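Long-range contacts in MAU2 chromatid cohesion factor homolog (Saccharomyces cerevisiae, PDB 4XDN), which forms a complex with SCC2 that is required for the association of cohesin with chromosomes, and so takes part in sister chromatid cohesion: residues E515-N520 with N569-R574; E531-L536 with G573-H578; K589-C594 with K602-I607; W610-C615 with A625-K630. All coordinates share one frame; numbering follows the deposited sequence.

All four contacts lie far from the centre of the chain, on the same side of it, in the C-terminal part of the chain. Contacts 1 and 2 both use helix 562-575 and touch, their centres about 10 Å apart; contacts 3 and 4 both use helix 601-618, which meets helix 580-593 in one and helix 621-638 in the other. Contacts 1, 3 and 4 are buried, contact 2 only partly. Contact 2 is wholly apolar. Contact 1 adds a proline against a guanidinium face and a bridging water, contact 3 a direct side-chain hydrogen bond, and contact 4 a threonine hydroxyl facing a histidine edge. Tyr570 and Trp610 meet edge-to-face, joining contacts 1 and 4.

Contact 1 (E515-N520 with N569-R574); sequences EPFSWN and NYLGGR
The ring of Phe517 reaches out of the loop 515-520 to meet three side chains on one side of helix 562-575. Leu571 brings its CD1 methyl over one face, a CH-pi contact in which CD1 lies 3.3 Å from Phe517 CZ and is offset toward the rim. The opposite face is taken by Pro516 of the same loop, whose CD sits over the ring centre. At the edge, Arg574 CB comes in near the ring plane, 3.7 Å from Phe517 CZ. Tyr570 CE2 lies 3.7 Å from Phe517 CD1, and the two rings meet obliquely with their planes at 75°.

Pro516, preceded by a cis peptide bond, lays its CG over one face of the Arg574 guanidinium, 3.2 Å from NH1. The arginine chain is bent at both chi2 (-93°) and chi3 (-142°), which turns the guanidinium so that one face meets Pro516 CG and Arg574 NE comes within a weak 3.4 Å hydrogen bond of Tyr570 OH.

A single water supplies a polar link across the contact. It donates to Pro516 O at 3.1 Å and lies 2.5 Å from Tyr570 OH, short enough that the exact distance is doubtful; the water thus links loop and helix.

Around this, Phe511 of helix 499-513 meets the Phe517 ring, and Leu571 also packs on Ile507 and Leu510. Tyr570 rests on Val606 and Ile607 of helix 601-618 and Arg574 on Trp610, while another protein chain of the assembly packs against Pro516 and Phe517.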
# COMPACT_ATOMS: atom_id res chain seq x y z
N GLU A 515 -40.69 0.02 2.21
CA GLU A 515 -41.41 -0.40 1.02
C GLU A 515 -41.42 0.80 0.07
O GLU A 515 -41.36 1.94 0.52
CB GLU A 515 -42.84 -0.84 1.36
CG GLU A 515 -42.91 -2.03 2.30
CD GLU A 515 -44.31 -2.61 2.40
OE1 GLU A 515 -44.97 -2.39 3.44
OE2 GLU A 515 -44.74 -3.29 1.44
N PRO A 516 -41.50 0.55 -1.24
CA PRO A 516 -41.61 -0.73 -1.93
C PRO A 516 -40.26 -1.26 -2.41
O PRO A 516 -40.17 -1.90 -3.45
CB PRO A 516 -42.51 -0.39 -3.11
CG PRO A 516 -42.08 1.00 -3.48
CD PRO A 516 -41.60 1.67 -2.20
N PHE A 517 -39.21 -0.99 -1.64
CA PHE A 517 -37.87 -1.45 -1.99
C PHE A 517 -37.61 -2.83 -1.41
O PHE A 517 -36.70 -3.55 -1.85
CB PHE A 517 -36.82 -0.44 -1.50
CG PHE A 517 -37.15 0.98 -1.86
CD1 PHE A 517 -37.21 1.38 -3.18
CD2 PHE A 517 -37.41 1.91 -0.87
CE1 PHE A 517 -37.52 2.68 -3.52
CE2 PHE A 517 -37.73 3.22 -1.20
CZ PHE A 517 -37.78 3.61 -2.53
N SER A 518 -38.42 -3.21 -0.42
CA SER A 518 -38.40 -4.55 0.15
C SER A 518 -39.81 -4.97 0.51
O SER A 518 -40.65 -4.12 0.82
CB SER A 518 -37.50 -4.60 1.39
OG SER A 518 -37.52 -5.88 1.99
N TRP A 519 -40.09 -6.27 0.46
CA TRP A 519 -41.41 -6.78 0.84
C TRP A 519 -41.54 -6.84 2.37
O TRP A 519 -42.62 -6.62 2.91
CB TRP A 519 -41.66 -8.15 0.23
CG TRP A 519 -41.90 -8.13 -1.25
CD1 TRP A 519 -41.03 -8.52 -2.22
CD2 TRP A 519 -43.09 -7.68 -1.92
NE1 TRP A 519 -41.60 -8.35 -3.46
CE2 TRP A 519 -42.86 -7.83 -3.30
CE3 TRP A 519 -44.31 -7.17 -1.49
CZ2 TRP A 519 -43.82 -7.49 -4.26
CZ3 TRP A 519 -45.26 -6.83 -2.44
CH2 TRP A 519 -45.01 -6.99 -3.80
N ASN A 520 -40.43 -7.15 3.04
CA ASN A 520 -40.40 -7.23 4.50
C ASN A 520 -39.32 -6.31 5.08
O ASN A 520 -38.26 -6.78 5.48
CB ASN A 520 -40.16 -8.67 4.95
CG ASN A 520 -41.24 -9.61 4.45
OD1 ASN A 520 -42.34 -9.65 4.99
ND2 ASN A 520 -40.91 -10.39 3.42
N ASN A 569 -30.70 7.73 -7.92
CA ASN A 569 -31.75 8.42 -8.65
C ASN A 569 -33.08 7.67 -8.54
O ASN A 569 -34.13 8.29 -8.42
CB ASN A 569 -31.35 8.59 -10.12
CG ASN A 569 -30.46 9.80 -10.34
OD1 ASN A 569 -30.94 10.91 -10.58
ND2 ASN A 569 -29.15 9.59 -10.24
N TYR A 570 -33.02 6.35 -8.57
CA TYR A 570 -34.21 5.52 -8.38
C TYR A 570 -34.82 5.76 -7.01
O TYR A 570 -36.02 5.96 -6.88
CB TYR A 570 -33.86 4.03 -8.54
CG TYR A 570 -34.98 3.09 -8.16
CD1 TYR A 570 -36.09 2.92 -8.99
CD2 TYR A 570 -34.93 2.35 -6.99
CE1 TYR A 570 -37.11 2.05 -8.65
CE2 TYR A 570 -35.95 1.48 -6.65
CZ TYR A 570 -37.04 1.33 -7.48
OH TYR A 570 -38.05 0.47 -7.14
N LEU A 571 -33.96 5.75 -5.99
CA LEU A 571 -34.40 5.93 -4.61
C LEU A 571 -34.90 7.35 -4.40
O LEU A 571 -35.96 7.57 -3.81
CB LEU A 571 -33.25 5.60 -3.66
CG LEU A 571 -33.53 5.59 -2.16
CD1 LEU A 571 -34.70 4.70 -1.81
CD2 LEU A 571 -32.28 5.13 -1.42
N GLY A 572 -34.14 8.33 -4.89
CA GLY A 572 -34.53 9.72 -4.79
C GLY A 572 -35.81 10.00 -5.55
O GLY A 572 -36.69 10.71 -5.07
N GLY A 573 -35.92 9.43 -6.75
CA GLY A 573 -37.10 9.62 -7.58
C GLY A 573 -38.35 9.05 -6.94
O GLY A 573 -39.44 9.61 -7.07
N ARG A 574 -38.19 7.94 -6.23
CA ARG A 574 -39.31 7.27 -5.58
C ARG A 574 -39.74 7.96 -4.29
O ARG A 574 -40.93 8.05 -3.99
CB ARG A 574 -38.95 5.81 -5.29
CG ARG A 574 -39.19 4.85 -6.45
CD ARG A 574 -40.56 4.19 -6.38
NE ARG A 574 -40.51 2.80 -6.80
CZ ARG A 574 -41.54 1.96 -6.75
NH1 ARG A 574 -42.72 2.37 -6.30
NH2 ARG A 574 -41.39 0.70 -7.15
O HOH W 1 -38.11 -1.54 -5.73

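Contact 2 (E531-L536 with G573-H578); sequences EYVSKL and GRMLEH
Met575, in helix 562-575, and Leu576 next to it press against Val533 and Leu536 on helix 526-543. Leu536 is the buried partner. Its CD2 methyl lies 3.9 Å from Met575 SD and 4.1 Å from Leu576 CD1, so one branch is wedged against both residues of the other segment. The branch point follows: Leu536 CG is 4.0 Å from Leu576 CD1, and the two leucines run past each other in opposite directions.

One turn back along helix 526-543, Val533 extends the same apolar strip. Its CG2 meets Met575 CE at 3.9 Å. Its other methyl, CG1, makes a looser approach to Leu576 CD2 at 4.4 Å. Met575 serves both neighbours because its chain runs straight through chi2 (-169°) and then bends at chi3 (70°): sulfur rests on the leucine and the terminal methyl turns onto the valine.

Further out, Met575 also packs on Phe514 and Phe517 of the loop that precedes helix 526-543, and Leu536 touches Leu510 of helix 499-513. Leu576 continues along helix 526-543 to Arg537 and Tyr540. Tyr540 OH and Glu577 OE2 are hydrogen-bonded, a polar tie that joins the chain just after helix 562-575 to helix 526-543.

No hydrogen bond crosses between the two segments. Their union rests on dispersion and the hydrophobic effect, at ordinary van der Waals separations of methyl, methine and thioether groups, and the Glu577-Tyr540 hydrogen bond adds a directional tie next to it.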
# COMPACT_ATOMS: atom_id res chain seq x y z
N GLU A 531 -33.20 10.37 9.65
CA GLU A 531 -31.75 10.45 9.58
C GLU A 531 -31.26 10.03 8.20
O GLU A 531 -30.55 10.77 7.52
CB GLU A 531 -31.11 9.58 10.66
CG GLU A 531 -29.59 9.45 10.58
CD GLU A 531 -28.87 10.76 10.82
OE1 GLU A 531 -29.18 11.43 11.83
OE2 GLU A 531 -27.98 11.11 10.02
N TYR A 532 -31.65 8.83 7.77
CA TYR A 532 -31.18 8.29 6.50
C TYR A 532 -31.84 8.97 5.31
O TYR A 532 -31.21 9.14 4.27
CB TYR A 532 -31.43 6.78 6.46
CG TYR A 532 -30.35 5.99 7.17
CD1 TYR A 532 -29.13 5.74 6.56
CD2 TYR A 532 -30.55 5.50 8.46
CE1 TYR A 532 -28.14 5.02 7.20
CE2 TYR A 532 -29.57 4.78 9.11
CZ TYR A 532 -28.37 4.54 8.48
OH TYR A 532 -27.38 3.82 9.12
N VAL A 533 -33.10 9.35 5.45
CA VAL A 533 -33.79 10.10 4.40
C VAL A 533 -33.09 11.44 4.18
O VAL A 533 -33.00 11.93 3.06
CB VAL A 533 -35.28 10.34 4.75
CG1 VAL A 533 -35.90 11.38 3.82
CG2 VAL A 533 -36.06 9.03 4.67
N SER A 534 -32.58 12.02 5.26
CA SER A 534 -31.86 13.29 5.18
C SER A 534 -30.52 13.12 4.48
O SER A 534 -30.08 14.00 3.74
CB SER A 534 -31.67 13.88 6.57
OG SER A 534 -31.01 15.13 6.49
N LYS A 535 -29.85 11.99 4.72
CA LYS A 535 -28.60 11.69 4.03
C LYS A 535 -28.86 11.50 2.54
O LYS A 535 -28.08 11.95 1.70
CB LYS A 535 -27.95 10.43 4.61
CG LYS A 535 -27.48 10.57 6.05
CD LYS A 535 -26.72 9.33 6.51
CE LYS A 535 -26.43 9.38 8.00
NZ LYS A 535 -25.54 8.27 8.44
N LEU A 536 -29.95 10.82 2.22
CA LEU A 536 -30.35 10.59 0.84
C LEU A 536 -30.55 11.91 0.11
O LEU A 536 -30.08 12.09 -1.02
CB LEU A 536 -31.64 9.76 0.78
CG LEU A 536 -32.29 9.60 -0.59
CD1 LEU A 536 -31.39 8.83 -1.54
CD2 LEU A 536 -33.64 8.91 -0.45
N GLY A 573 -35.92 9.43 -6.75
CA GLY A 573 -37.10 9.62 -7.58
C GLY A 573 -38.35 9.05 -6.94
O GLY A 573 -39.44 9.61 -7.07
N ARG A 574 -38.19 7.94 -6.23
CA ARG A 574 -39.31 7.27 -5.58
C ARG A 574 -39.74 7.96 -4.29
O ARG A 574 -40.93 8.05 -3.99
CB ARG A 574 -38.95 5.81 -5.29
CG ARG A 574 -39.19 4.85 -6.45
CD ARG A 574 -40.56 4.19 -6.38
NE ARG A 574 -40.51 2.80 -6.80
CZ ARG A 574 -41.54 1.96 -6.75
NH1 ARG A 574 -42.72 2.37 -6.30
NH2 ARG A 574 -41.39 0.70 -7.15
N MET A 575 -38.76 8.45 -3.53
CA MET A 575 -39.02 8.97 -2.18
C MET A 575 -39.14 10.49 -2.11
O MET A 575 -39.88 11.01 -1.28
CB MET A 575 -37.91 8.52 -1.23
CG MET A 575 -37.80 7.02 -1.06
SD MET A 575 -36.71 6.56 0.31
CE MET A 575 -37.69 7.08 1.72
N LEU A 576 -38.42 11.20 -2.97
CA LEU A 576 -38.26 12.65 -2.83
C LEU A 576 -38.98 13.48 -3.89
O LEU A 576 -39.29 14.64 -3.65
CB LEU A 576 -36.77 13.00 -2.83
CG LEU A 576 -35.92 12.23 -1.81
CD1 LEU A 576 -34.46 12.63 -1.91
CD2 LEU A 576 -36.43 12.47 -0.39
N GLU A 577 -39.23 12.89 -5.06
CA GLU A 577 -39.88 13.63 -6.14
C GLU A 577 -41.40 13.49 -6.09
O GLU A 577 -41.93 12.40 -5.86
CB GLU A 577 -39.35 13.14 -7.49
CG GLU A 577 -37.85 13.34 -7.69
CD GLU A 577 -37.46 14.80 -7.84
OE1 GLU A 577 -38.35 15.67 -7.82
OE2 GLU A 577 -36.25 15.07 -8.00
N HIS A 578 -42.11 14.60 -6.32
CA HIS A 578 -43.57 14.62 -6.30
C HIS A 578 -44.13 14.90 -7.71
O HIS A 578 -45.22 14.43 -8.05
CB HIS A 578 -44.08 15.69 -5.34
CG HIS A 578 -43.63 15.49 -3.93
ND1 HIS A 578 -42.30 15.52 -3.56
CD2 HIS A 578 -44.34 15.29 -2.80
CE1 HIS A 578 -42.21 15.32 -2.26
NE2 HIS A 578 -43.43 15.18 -1.77

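Contact 3 (K589-C594 with K602-I607); sequences KCFDMC and KVQYVI
Ile607 fits against Cys590 and Phe591 at the apolar centre of this antiparallel helix pair, its CG2 methyl 3.7 Å from Cys590 CB. The same methyl sits over the Phe591 backbone, 3.6 Å from Phe591 N, while the CD1 end of the isoleucine also rests near Cys590 CB. One turn on, Cys594 continues the apolar side: its SG lies 4.1 Å from Val603 CG1. Ile566 of helix 562-575 also packs on Ile607 and Cys594.

Farther out, Gln604 is apolar along its chain and polar at its end. Its CG lies 3.5 Å from Cys594 CB, and its aliphatic part also passes close to the Phe591 ring. That ring crosses the glutamine at about a right angle and turns its edge to the Gln604 backbone carbonyl, CE1 standing 3.3 Å from Gln604 O. Lys630 of helix 621-638 touches both Phe591 and Gln604.

At the polar edge Gln604 NE2 donates to Phe591 O, 3.0 Å long with an N-H...O angle of 164°. The acceptor lies almost in the amide plane of the glutamine, though the donor is tilted from the carbonyl plane of Phe591. The glutamine side chain reaches it extended, with CG anti to the backbone N (chi1 -167°) and no bend beyond.

Helix 580-593 and helix 601-618 thus form a close helical hairpin, the segment axes 8.9 Å apart. Apolar packing is joined by one near-straight amide bond, which engages a main-chain oxygen of helix 580-593 and so adds a directional tie to the register of the two helices.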
# COMPACT_ATOMS: atom_id res chain seq x y z
N LYS A 589 -34.61 7.80 -17.56
CA LYS A 589 -33.15 7.85 -17.59
C LYS A 589 -32.56 6.65 -16.88
O LYS A 589 -31.63 6.02 -17.39
CB LYS A 589 -32.65 9.15 -16.96
CG LYS A 589 -31.14 9.36 -17.06
CD LYS A 589 -30.69 9.51 -18.50
CE LYS A 589 -29.20 9.78 -18.59
NZ LYS A 589 -28.74 9.94 -19.99
N CYS A 590 -33.09 6.33 -15.70
CA CYS A 590 -32.67 5.16 -14.95
C CYS A 590 -32.81 3.91 -15.80
O CYS A 590 -31.90 3.08 -15.88
CB CYS A 590 -33.48 5.00 -13.67
SG CYS A 590 -33.10 6.17 -12.35
N PHE A 591 -33.98 3.78 -16.43
CA PHE A 591 -34.32 2.62 -17.24
C PHE A 591 -33.29 2.41 -18.34
O PHE A 591 -32.76 1.31 -18.51
CB PHE A 591 -35.72 2.80 -17.84
CG PHE A 591 -36.38 1.52 -18.30
CD1 PHE A 591 -36.12 0.31 -17.69
CD2 PHE A 591 -37.29 1.55 -19.35
CE1 PHE A 591 -36.74 -0.85 -18.12
CE2 PHE A 591 -37.92 0.40 -19.78
CZ PHE A 591 -37.64 -0.80 -19.17
N ASP A 592 -32.99 3.48 -19.06
CA ASP A 592 -32.09 3.40 -20.20
C ASP A 592 -30.63 3.23 -19.77
O ASP A 592 -29.86 2.58 -20.47
CB ASP A 592 -32.23 4.65 -21.07
CG ASP A 592 -31.42 4.56 -22.35
OD1 ASP A 592 -31.91 3.94 -23.32
OD2 ASP A 592 -30.29 5.10 -22.39
N MET A 593 -30.27 3.80 -18.63
CA MET A 593 -28.88 3.77 -18.15
C MET A 593 -28.37 2.35 -17.93
O MET A 593 -27.19 2.07 -18.11
CB MET A 593 -28.75 4.57 -16.85
CG MET A 593 -28.72 6.08 -17.02
SD MET A 593 -27.06 6.78 -17.11
CE MET A 593 -26.63 6.48 -18.83
N CYS A 594 -29.27 1.45 -17.53
CA CYS A 594 -28.91 0.08 -17.18
C CYS A 594 -28.20 -0.69 -18.30
O CYS A 594 -27.53 -1.68 -18.04
CB CYS A 594 -30.16 -0.70 -16.76
SG CYS A 594 -30.87 -0.20 -15.18
N LYS A 602 -31.82 -7.55 -14.07
CA LYS A 602 -32.81 -7.66 -13.00
C LYS A 602 -33.05 -6.30 -12.36
O LYS A 602 -34.17 -5.98 -11.96
CB LYS A 602 -32.38 -8.69 -11.96
CG LYS A 602 -32.57 -10.12 -12.43
CD LYS A 602 -32.05 -11.13 -11.42
CE LYS A 602 -32.27 -12.55 -11.90
NZ LYS A 602 -31.73 -13.56 -10.95
N VAL A 603 -32.00 -5.50 -12.26
CA VAL A 603 -32.13 -4.12 -11.79
C VAL A 603 -32.99 -3.33 -12.77
O VAL A 603 -33.91 -2.61 -12.37
CB VAL A 603 -30.74 -3.44 -11.63
CG1 VAL A 603 -30.89 -1.93 -11.41
CG2 VAL A 603 -29.97 -4.06 -10.47
N GLN A 604 -32.70 -3.49 -14.06
CA GLN A 604 -33.43 -2.78 -15.11
C GLN A 604 -34.91 -3.17 -15.11
O GLN A 604 -35.78 -2.34 -15.37
CB GLN A 604 -32.81 -3.06 -16.49
CG GLN A 604 -33.30 -2.13 -17.59
CD GLN A 604 -32.65 -2.42 -18.94
OE1 GLN A 604 -32.35 -3.56 -19.26
NE2 GLN A 604 -32.42 -1.37 -19.72
N TYR A 605 -35.17 -4.44 -14.83
CA TYR A 605 -36.54 -4.95 -14.77
C TYR A 605 -37.33 -4.25 -13.67
O TYR A 605 -38.44 -3.77 -13.90
CB TYR A 605 -36.54 -6.46 -14.56
CG TYR A 605 -37.91 -7.07 -14.38
CD1 TYR A 605 -38.73 -7.30 -15.47
CD2 TYR A 605 -38.39 -7.41 -13.12
CE1 TYR A 605 -39.99 -7.86 -15.32
CE2 TYR A 605 -39.64 -7.96 -12.95
CZ TYR A 605 -40.44 -8.19 -14.05
OH TYR A 605 -41.69 -8.74 -13.89
N VAL A 606 -36.75 -4.18 -12.47
CA VAL A 606 -37.40 -3.51 -11.35
C VAL A 606 -37.60 -2.03 -11.67
O VAL A 606 -38.67 -1.47 -11.41
CB VAL A 606 -36.57 -3.67 -10.05
CG1 VAL A 606 -37.16 -2.84 -8.90
CG2 VAL A 606 -36.49 -5.13 -9.67
N ILE A 607 -36.58 -1.40 -12.25
CA ILE A 607 -36.69 -0.02 -12.71
C ILE A 607 -37.79 0.08 -13.76
O ILE A 607 -38.51 1.07 -13.83
CB ILE A 607 -35.36 0.50 -13.31
CG1 ILE A 607 -34.21 0.33 -12.30
CG2 ILE A 607 -35.52 1.95 -13.78
CD1 ILE A 607 -33.69 1.61 -11.69

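Contact 4 (W610-C615 with A625-K630); sequences WHLMNC and ALTNAK
Thr627 points from helix 621-638 at helix 601-618, and its CB divides into two branches with different company. The methyl, CG2, goes to the hydrocarbon side: it lies 3.8 Å from Leu612 CB and 3.9 Å from Leu612 CA, close against the backbone of the other helix. The hydroxyl, OG1, sits beside its own backbone N (chi1 -55°), a setting that lets it hydrogen-bond to Asp623 O one turn earlier. Across the contact OG1 meets the edge of the His611 ring near its plane, 3.4 Å from CD2, and lies 3.8 Å from Cys615 SG.

The imidazole is held from another direction, since ND1 is hydrogen-bonded to Ser587 OG on helix 580-593. Beyond Thr627, Asn628 lays its amide beside the Leu612 methyls, with OD1 3.7 Å from CD2 and ND2 4.0 Å from CD1.

The helices run antiparallel, segment axes 9.5 Å apart, and no hydrogen bond passes between the two segments. The threonine hydroxyl has its partner within its own helix and the histidine has its own on a third, so the hydroxyl and the imidazole each find a partner outside the pair of segments, and the segments meet by van der Waals packing.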
# COMPACT_ATOMS: atom_id res chain seq x y z
N TRP A 610 -41.25 0.33 -12.31
CA TRP A 610 -41.48 1.68 -11.82
C TRP A 610 -41.81 2.62 -12.97
O TRP A 610 -42.75 3.41 -12.88
CB TRP A 610 -40.24 2.18 -11.08
CG TRP A 610 -40.33 3.60 -10.63
CD1 TRP A 610 -41.42 4.21 -10.08
CD2 TRP A 610 -39.30 4.59 -10.69
NE1 TRP A 610 -41.13 5.52 -9.79
CE2 TRP A 610 -39.83 5.78 -10.16
CE3 TRP A 610 -37.98 4.58 -11.14
CZ2 TRP A 610 -39.08 6.95 -10.07
CZ3 TRP A 610 -37.24 5.74 -11.05
CH2 TRP A 610 -37.80 6.91 -10.52
N HIS A 611 -41.05 2.53 -14.05
CA HIS A 611 -41.25 3.39 -15.20
C HIS A 611 -42.60 3.12 -15.86
O HIS A 611 -43.26 4.05 -16.34
CB HIS A 611 -40.13 3.22 -16.21
CG HIS A 611 -40.19 4.19 -17.35
ND1 HIS A 611 -40.03 5.55 -17.17
CD2 HIS A 611 -40.43 4.01 -18.67
CE1 HIS A 611 -40.15 6.16 -18.34
NE2 HIS A 611 -40.39 5.25 -19.26
N LEU A 612 -43.01 1.86 -15.89
CA LEU A 612 -44.31 1.49 -16.46
C LEU A 612 -45.45 2.16 -15.70
O LEU A 612 -46.42 2.61 -16.31
CB LEU A 612 -44.50 -0.03 -16.44
CG LEU A 612 -45.87 -0.54 -16.91
CD1 LEU A 612 -46.14 -0.13 -18.35
CD2 LEU A 612 -45.96 -2.05 -16.77
N MET A 613 -45.33 2.23 -14.38
CA MET A 613 -46.34 2.90 -13.56
C MET A 613 -46.44 4.36 -13.96
O MET A 613 -47.53 4.87 -14.22
CB MET A 613 -46.01 2.80 -12.07
CG MET A 613 -45.98 1.38 -11.52
SD MET A 613 -47.44 0.42 -11.92
CE MET A 613 -46.69 -1.00 -12.72
N ASN A 614 -45.30 5.03 -14.02
CA ASN A 614 -45.24 6.44 -14.37
C ASN A 614 -45.84 6.68 -15.76
O ASN A 614 -46.48 7.70 -16.00
CB ASN A 614 -43.80 6.93 -14.30
CG ASN A 614 -43.18 6.71 -12.93
OD1 ASN A 614 -43.85 6.80 -11.90
ND2 ASN A 614 -41.89 6.40 -12.91
N CYS A 615 -45.62 5.74 -16.67
CA CYS A 615 -46.24 5.80 -17.99
C CYS A 615 -47.75 5.62 -17.86
O CYS A 615 -48.53 6.36 -18.47
CB CYS A 615 -45.67 4.72 -18.91
SG CYS A 615 -43.96 4.99 -19.42
N ALA A 625 -46.50 1.01 -24.28
CA ALA A 625 -46.27 -0.06 -25.24
C ALA A 625 -44.80 -0.47 -25.27
O ALA A 625 -44.47 -1.65 -25.16
CB ALA A 625 -46.74 0.36 -26.62
N LEU A 626 -43.92 0.52 -25.41
CA LEU A 626 -42.49 0.26 -25.48
C LEU A 626 -41.96 -0.30 -24.17
O LEU A 626 -41.09 -1.18 -24.18
CB LEU A 626 -41.73 1.53 -25.85
CG LEU A 626 -42.09 2.16 -27.20
CD1 LEU A 626 -41.33 3.46 -27.39
CD2 LEU A 626 -41.79 1.20 -28.34
N THR A 627 -42.48 0.19 -23.05
CA THR A 627 -42.01 -0.26 -21.74
C THR A 627 -42.45 -1.70 -21.46
O THR A 627 -41.67 -2.50 -20.96
CB THR A 627 -42.51 0.66 -20.61
OG1 THR A 627 -42.12 2.01 -20.89
CG2 THR A 627 -41.92 0.24 -19.27
N ASN A 628 -43.70 -2.02 -21.78
CA ASN A 628 -44.18 -3.39 -21.65
C ASN A 628 -43.35 -4.33 -22.52
O ASN A 628 -43.00 -5.43 -22.09
CB ASN A 628 -45.66 -3.49 -22.04
CG ASN A 628 -46.59 -3.45 -20.85
OD1 ASN A 628 -46.34 -4.09 -19.83
ND2 ASN A 628 -47.68 -2.69 -20.97
N ALA A 629 -43.04 -3.88 -23.73
CA ALA A 629 -42.23 -4.66 -24.65
C ALA A 629 -40.85 -4.91 -24.07
O ALA A 629 -40.33 -6.03 -24.15
CB ALA A 629 -42.11 -3.94 -25.99
N LYS A 630 -40.26 -3.89 -23.46
CA LYS A 630 -38.93 -4.01 -22.88
C LYS A 630 -38.96 -4.97 -21.70
O LYS A 630 -38.02 -5.75 -21.51
CB LYS A 630 -38.40 -2.65 -22.44
CG LYS A 630 -37.01 -2.68 -21.83
CD LYS A 630 -35.97 -3.25 -22.79
CE LYS A 630 -34.59 -3.26 -22.17
NZ LYS A 630 -33.57 -3.84 -23.07